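Local coordinates for tryptophan decarboxylase 1 (Oryza sativa subsp. japonica, PDB 6KHO), which catalyses the pyridoxal-phosphate-dependent decarboxylation of L-tryptophan to tryptamine, and of 5-hydroxy-L-tryptophan to serotonin, in rice serotonin biosynthesis, at residues R348-L353 with K374-G379; R459-R464 with K506-E511. One frame throughout, in Å; residues are numbered along the deposited sequence.

In the fold
The two contacts sit on opposite sides of the chain's centre, with their own centres about 50 Å apart, and share no helix or strand. Contact 1 belongs to the large cofactor-binding domain and is buried at the subunit interface: the short helix 346-353 meets the loop between helices 363-366 and 386-420. Its apolar side chains press on backbone atoms, and a water and a lysine of the second subunit join in. Contact 2, between helices 451-468 and 495-513, lies away from the annotated sites; its buried centre of Leu-461, Thr-508 and Thr-509 is edged by Arg-464 and the exposed Glu-511. There methyls meet methyl, methylene and hydroxyl groups, and Arg-459 and Arg-464 make salt bridges within their own helix.

Contact 1: R348-L353 with K374-G379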
# COMPACT_ATOMS: atom_id res chain seq x y z
N ARG A 348 15.24 -12.52 9.96
CA ARG A 348 14.85 -13.40 8.85
C ARG A 348 14.19 -12.60 7.73
O ARG A 348 14.34 -12.95 6.55
CB ARG A 348 13.89 -14.50 9.35
CG ARG A 348 14.45 -15.48 10.39
CD ARG A 348 15.05 -16.75 9.76
NE ARG A 348 15.39 -17.77 10.75
CZ ARG A 348 16.31 -18.73 10.58
NH1 ARG A 348 16.56 -19.62 11.54
NH2 ARG A 348 17.00 -18.80 9.44
N LEU A 349 13.44 -11.54 8.06
CA LEU A 349 12.80 -10.73 7.03
C LEU A 349 13.76 -9.69 6.46
O LEU A 349 13.88 -9.55 5.24
CB LEU A 349 11.57 -10.03 7.59
CG LEU A 349 10.20 -10.56 7.19
CD1 LEU A 349 10.11 -12.04 7.46
CD2 LEU A 349 9.15 -9.80 8.00
N THR A 350 14.45 -8.95 7.33
CA THR A 350 15.34 -7.91 6.82
C THR A 350 16.46 -8.52 5.97
O THR A 350 16.93 -7.88 5.03
CB THR A 350 15.93 -7.08 7.98
OG1 THR A 350 16.63 -7.95 8.89
CG2 THR A 350 14.80 -6.36 8.74
N GLY A 351 16.85 -9.77 6.25
CA GLY A 351 17.87 -10.41 5.44
C GLY A 351 17.50 -10.50 3.96
O GLY A 351 18.36 -10.33 3.09
N SER A 352 16.23 -10.73 3.67
CA SER A 352 15.74 -10.76 2.30
C SER A 352 15.32 -9.39 1.77
O SER A 352 15.38 -9.15 0.56
CB SER A 352 14.54 -11.70 2.19
OG SER A 352 14.92 -13.03 2.49
N LEU A 353 14.88 -8.47 2.64
CA LEU A 353 14.19 -7.26 2.20
C LEU A 353 15.03 -5.99 2.28
O LEU A 353 14.63 -4.97 1.70
CB LEU A 353 12.91 -7.06 3.03
CG LEU A 353 11.85 -8.16 2.95
CD1 LEU A 353 10.75 -7.91 3.97
CD2 LEU A 353 11.30 -8.23 1.54
N LYS A 374 11.41 0.40 5.64
CA LYS A 374 11.60 -0.06 4.27
C LYS A 374 12.19 -1.47 4.22
O LYS A 374 11.99 -2.19 3.23
CB LYS A 374 12.49 0.89 3.49
CG LYS A 374 13.93 0.95 4.00
CD LYS A 374 14.77 1.81 3.06
CE LYS A 374 16.24 1.78 3.44
NZ LYS A 374 16.83 0.46 3.07
N ASP A 375 12.91 -1.89 5.26
CA ASP A 375 13.54 -3.20 5.28
C ASP A 375 12.61 -4.29 5.79
O ASP A 375 13.03 -5.43 5.94
CB ASP A 375 14.82 -3.16 6.14
CG ASP A 375 15.89 -2.22 5.58
OD1 ASP A 375 15.91 -1.93 4.37
OD2 ASP A 375 16.73 -1.77 6.38
N MET A 376 11.34 -3.96 6.04
CA MET A 376 10.34 -4.92 6.49
C MET A 376 9.14 -5.00 5.54
O MET A 376 8.11 -5.56 5.90
CB MET A 376 9.85 -4.57 7.90
CG MET A 376 10.93 -4.61 8.95
SD MET A 376 11.09 -6.29 9.58
CE MET A 376 9.57 -6.46 10.51
N GLN A 377 9.27 -4.47 4.32
CA GLN A 377 8.14 -4.37 3.39
C GLN A 377 8.69 -4.48 1.97
O GLN A 377 9.91 -4.52 1.76
CB GLN A 377 7.39 -3.04 3.56
CG GLN A 377 8.24 -1.85 3.15
CD GLN A 377 7.54 -0.49 3.34
OE1 GLN A 377 6.61 -0.36 4.13
NE2 GLN A 377 8.00 0.52 2.60
N VAL A 378 7.78 -4.47 1.00
CA VAL A 378 8.19 -4.54 -0.41
C VAL A 378 8.79 -3.22 -0.88
O VAL A 378 9.87 -3.19 -1.48
CB VAL A 378 6.99 -4.97 -1.28
CG1 VAL A 378 7.29 -4.73 -2.77
CG2 VAL A 378 6.67 -6.44 -1.01
N GLY A 379 8.10 -2.10 -0.62
CA GLY A 379 8.48 -0.82 -1.20
C GLY A 379 9.45 -0.02 -0.34
O GLY A 379 9.97 -0.48 0.68
O HOH W 1 14.71 -1.91 1.64
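Leu-353 touches the loop with CB and with both methyls. Its CB sits 3.3 Å from Asp-375 O. CG lies anti to the carbonyl carbon (chi1 -61°), and from there CD1 comes down on the peptide link after Met-376, 3.7 Å from Met-376 C and 3.8 Å from Gln-377 N. The other methyl, CD2, comes to 4.0 Å from Gln-377 O. This is carbon laid over backbone, and Asp-375 O and Gln-377 N, both buried here, have no hydrogen-bonding partner anywhere in the model. Thr-350 closes on the same carbonyl: its CG2 is 3.4 Å from Asp-375 O, and its CA makes a CA-H...O contact with that oxygen. The CG2 methyl also meets the sulfur of Met-376, whose chain bends at both chi2 and chi3 and carries CE round to CD2 of Leu-349, the two side chains crossing at about a right angle.

In this fold-type I decarboxylase, residues 374-379 begin in a 3-10 turn and run on to Gly-379, which touches a pyridoxal phosphate, probably the one in the second subunit's pocket. Helix 346-353 directly follows strand 339-343, and Leu-349 rests on that strand and on helix 175-194. Lys-219 of the second subunit reaches across the dimer interface to bridge the two segments of this chain, donating to Leu-353 O and Gln-377 O. A water also links them, 3.1 Å from Leu-353 O and 3.0 Å from Asp-375 OD1. That carboxylate oxygen takes a salt bridge from Lys-374 NZ as well, on its syn side, while the ammonium also donates to Thr-355 O.

Contact 2: R459-R464 with K506-E511; sequences RELMER and KKTTTE
Thr-508 pushes its CG2 methyl between two side chains of the facing helix, 3.7 Å from Leu-461 CD1 and equally close to Arg-464 CB. With OG1 beside the backbone N and anti to the carbonyl carbon (chi1 -54°), that methyl stands anti to the N and points at the facing helix, while OG1 bonds to Leu-504 O. Thr-509 presents its oxygen instead. Both methyls of Leu-461 lie against OG1, CD2 at 3.6 Å, so the leucine meets a threonine oxygen whose proton is already engaged by the carbonyl of Ile-505.

Helices 451-468 and 495-513 pack on the four-stranded antiparallel sheet of the small C-terminal domain of this fold-type I pyridoxal-phosphate enzyme; the axes of segments 459-464 and 506-511 approach to 10.1 Å, with 126° between their N-to-C directions. Leu-461 also reaches Leu-484 on strand 481-487, so it touches both helix 495-513 and that sheet. No other chain of the dimer touches either segment.

Arg-464 borders the packed methyls. Its chain is extended from CG to NE, and CD passes 3.9 Å from Thr-508 CG2 before the guanidinium continues toward the end of the facing helix segment. There Glu-511 O lies near the guanidinium plane, at its edge, but NH1 comes no closer to it than 4.1 Å. The charge is met from its own helix: NE bonds to the anti lone pair of Glu-460 OE1 at 3.1 Å, with the carboxylate oxygen tilted from the guanidinium plane. Cutting Arg-464 back to an alanine would keep the CB contact but would probably lose the cover that CD gives the Thr-508 methyl and leave the Glu-460 carboxylate without its salt-bridge mate. One turn earlier, Arg-459 NH1 forms a salt bridge with Glu-463 OE1, approaching from above the carboxylate plane.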
# COMPACT_ATOMS: atom_id res chain seq x y z
N ARG A 459 -30.06 -18.94 -4.02
CA ARG A 459 -29.59 -17.93 -4.96
C ARG A 459 -30.69 -16.93 -5.28
O ARG A 459 -30.42 -15.73 -5.41
CB ARG A 459 -29.07 -18.59 -6.24
CG ARG A 459 -28.75 -17.58 -7.31
CD ARG A 459 -28.14 -18.21 -8.54
NE ARG A 459 -26.68 -18.29 -8.48
CZ ARG A 459 -25.86 -17.23 -8.56
NH1 ARG A 459 -26.37 -16.01 -8.68
NH2 ARG A 459 -24.55 -17.40 -8.50
N GLU A 460 -31.93 -17.40 -5.40
CA GLU A 460 -33.06 -16.51 -5.62
C GLU A 460 -33.26 -15.59 -4.42
O GLU A 460 -33.42 -14.37 -4.58
CB GLU A 460 -34.32 -17.33 -5.89
CG GLU A 460 -35.58 -16.52 -6.17
CD GLU A 460 -35.66 -16.04 -7.61
OE1 GLU A 460 -36.48 -15.14 -7.90
OE2 GLU A 460 -34.91 -16.56 -8.45
N LEU A 461 -33.26 -16.16 -3.22
CA LEU A 461 -33.37 -15.37 -2.00
C LEU A 461 -32.34 -14.24 -1.97
O LEU A 461 -32.69 -13.07 -1.78
CB LEU A 461 -33.21 -16.27 -0.78
CG LEU A 461 -33.32 -15.59 0.59
CD1 LEU A 461 -34.59 -14.76 0.66
CD2 LEU A 461 -33.26 -16.62 1.72
N MET A 462 -31.08 -14.58 -2.20
CA MET A 462 -30.00 -13.60 -2.15
C MET A 462 -30.21 -12.47 -3.16
O MET A 462 -30.08 -11.29 -2.82
CB MET A 462 -28.66 -14.31 -2.41
CG MET A 462 -27.47 -13.37 -2.59
SD MET A 462 -25.97 -14.24 -3.12
CE MET A 462 -26.15 -14.28 -4.90
N GLU A 463 -30.52 -12.82 -4.41
CA GLU A 463 -30.69 -11.79 -5.43
C GLU A 463 -31.92 -10.94 -5.15
O GLU A 463 -31.96 -9.77 -5.54
CB GLU A 463 -30.74 -12.44 -6.82
CG GLU A 463 -29.51 -13.30 -7.12
CD GLU A 463 -29.60 -14.07 -8.44
OE1 GLU A 463 -28.59 -14.11 -9.18
OE2 GLU A 463 -30.67 -14.66 -8.73
N ARG A 464 -32.91 -11.51 -4.45
CA ARG A 464 -34.12 -10.78 -4.07
C ARG A 464 -33.86 -9.84 -2.90
O ARG A 464 -34.40 -8.73 -2.87
CB ARG A 464 -35.23 -11.76 -3.73
CG ARG A 464 -36.04 -12.20 -4.94
CD ARG A 464 -37.20 -13.10 -4.56
NE ARG A 464 -37.94 -13.51 -5.74
CZ ARG A 464 -39.22 -13.86 -5.74
NH1 ARG A 464 -39.91 -13.85 -4.61
NH2 ARG A 464 -39.81 -14.21 -6.88
N LYS A 506 -37.23 -13.72 6.17
CA LYS A 506 -38.44 -14.50 6.38
C LYS A 506 -39.52 -14.12 5.37
O LYS A 506 -40.10 -14.98 4.70
CB LYS A 506 -38.96 -14.32 7.81
CG LYS A 506 -38.20 -15.12 8.84
CD LYS A 506 -39.00 -15.29 10.12
CE LYS A 506 -39.58 -13.97 10.58
NZ LYS A 506 -40.12 -14.07 11.97
N LYS A 507 -39.77 -12.82 5.23
CA LYS A 507 -40.84 -12.34 4.36
C LYS A 507 -40.56 -12.71 2.91
O LYS A 507 -41.44 -13.22 2.20
CB LYS A 507 -41.00 -10.83 4.52
CG LYS A 507 -41.85 -10.14 3.49
CD LYS A 507 -42.07 -8.68 3.88
CE LYS A 507 -42.95 -7.96 2.88
NZ LYS A 507 -43.75 -6.88 3.55
N THR A 508 -39.33 -12.47 2.44
CA THR A 508 -38.97 -12.80 1.06
C THR A 508 -39.06 -14.30 0.81
O THR A 508 -39.40 -14.72 -0.30
CB THR A 508 -37.57 -12.28 0.76
OG1 THR A 508 -37.49 -10.88 1.06
CG2 THR A 508 -37.20 -12.49 -0.71
N THR A 509 -38.77 -15.12 1.82
CA THR A 509 -38.78 -16.57 1.63
C THR A 509 -40.21 -17.08 1.43
O THR A 509 -40.47 -17.87 0.51
CB THR A 509 -38.12 -17.25 2.83
OG1 THR A 509 -36.71 -16.94 2.83
CG2 THR A 509 -38.29 -18.76 2.76
N THR A 510 -41.14 -16.63 2.27
CA THR A 510 -42.54 -17.01 2.13
C THR A 510 -43.08 -16.65 0.74
O THR A 510 -43.67 -17.50 0.05
CB THR A 510 -43.38 -16.35 3.22
OG1 THR A 510 -43.24 -14.93 3.13
CG2 THR A 510 -42.93 -16.78 4.59
N GLU A 511 -42.85 -15.41 0.29
CA GLU A 511 -43.30 -15.01 -1.03
C GLU A 511 -42.69 -15.84 -2.15
O GLU A 511 -43.24 -15.88 -3.26
CB GLU A 511 -42.99 -13.53 -1.28
CG GLU A 511 -43.52 -12.58 -0.22
CD GLU A 511 -43.30 -11.12 -0.59
OE1 GLU A 511 -43.70 -10.22 0.19
OE2 GLU A 511 -42.73 -10.86 -1.67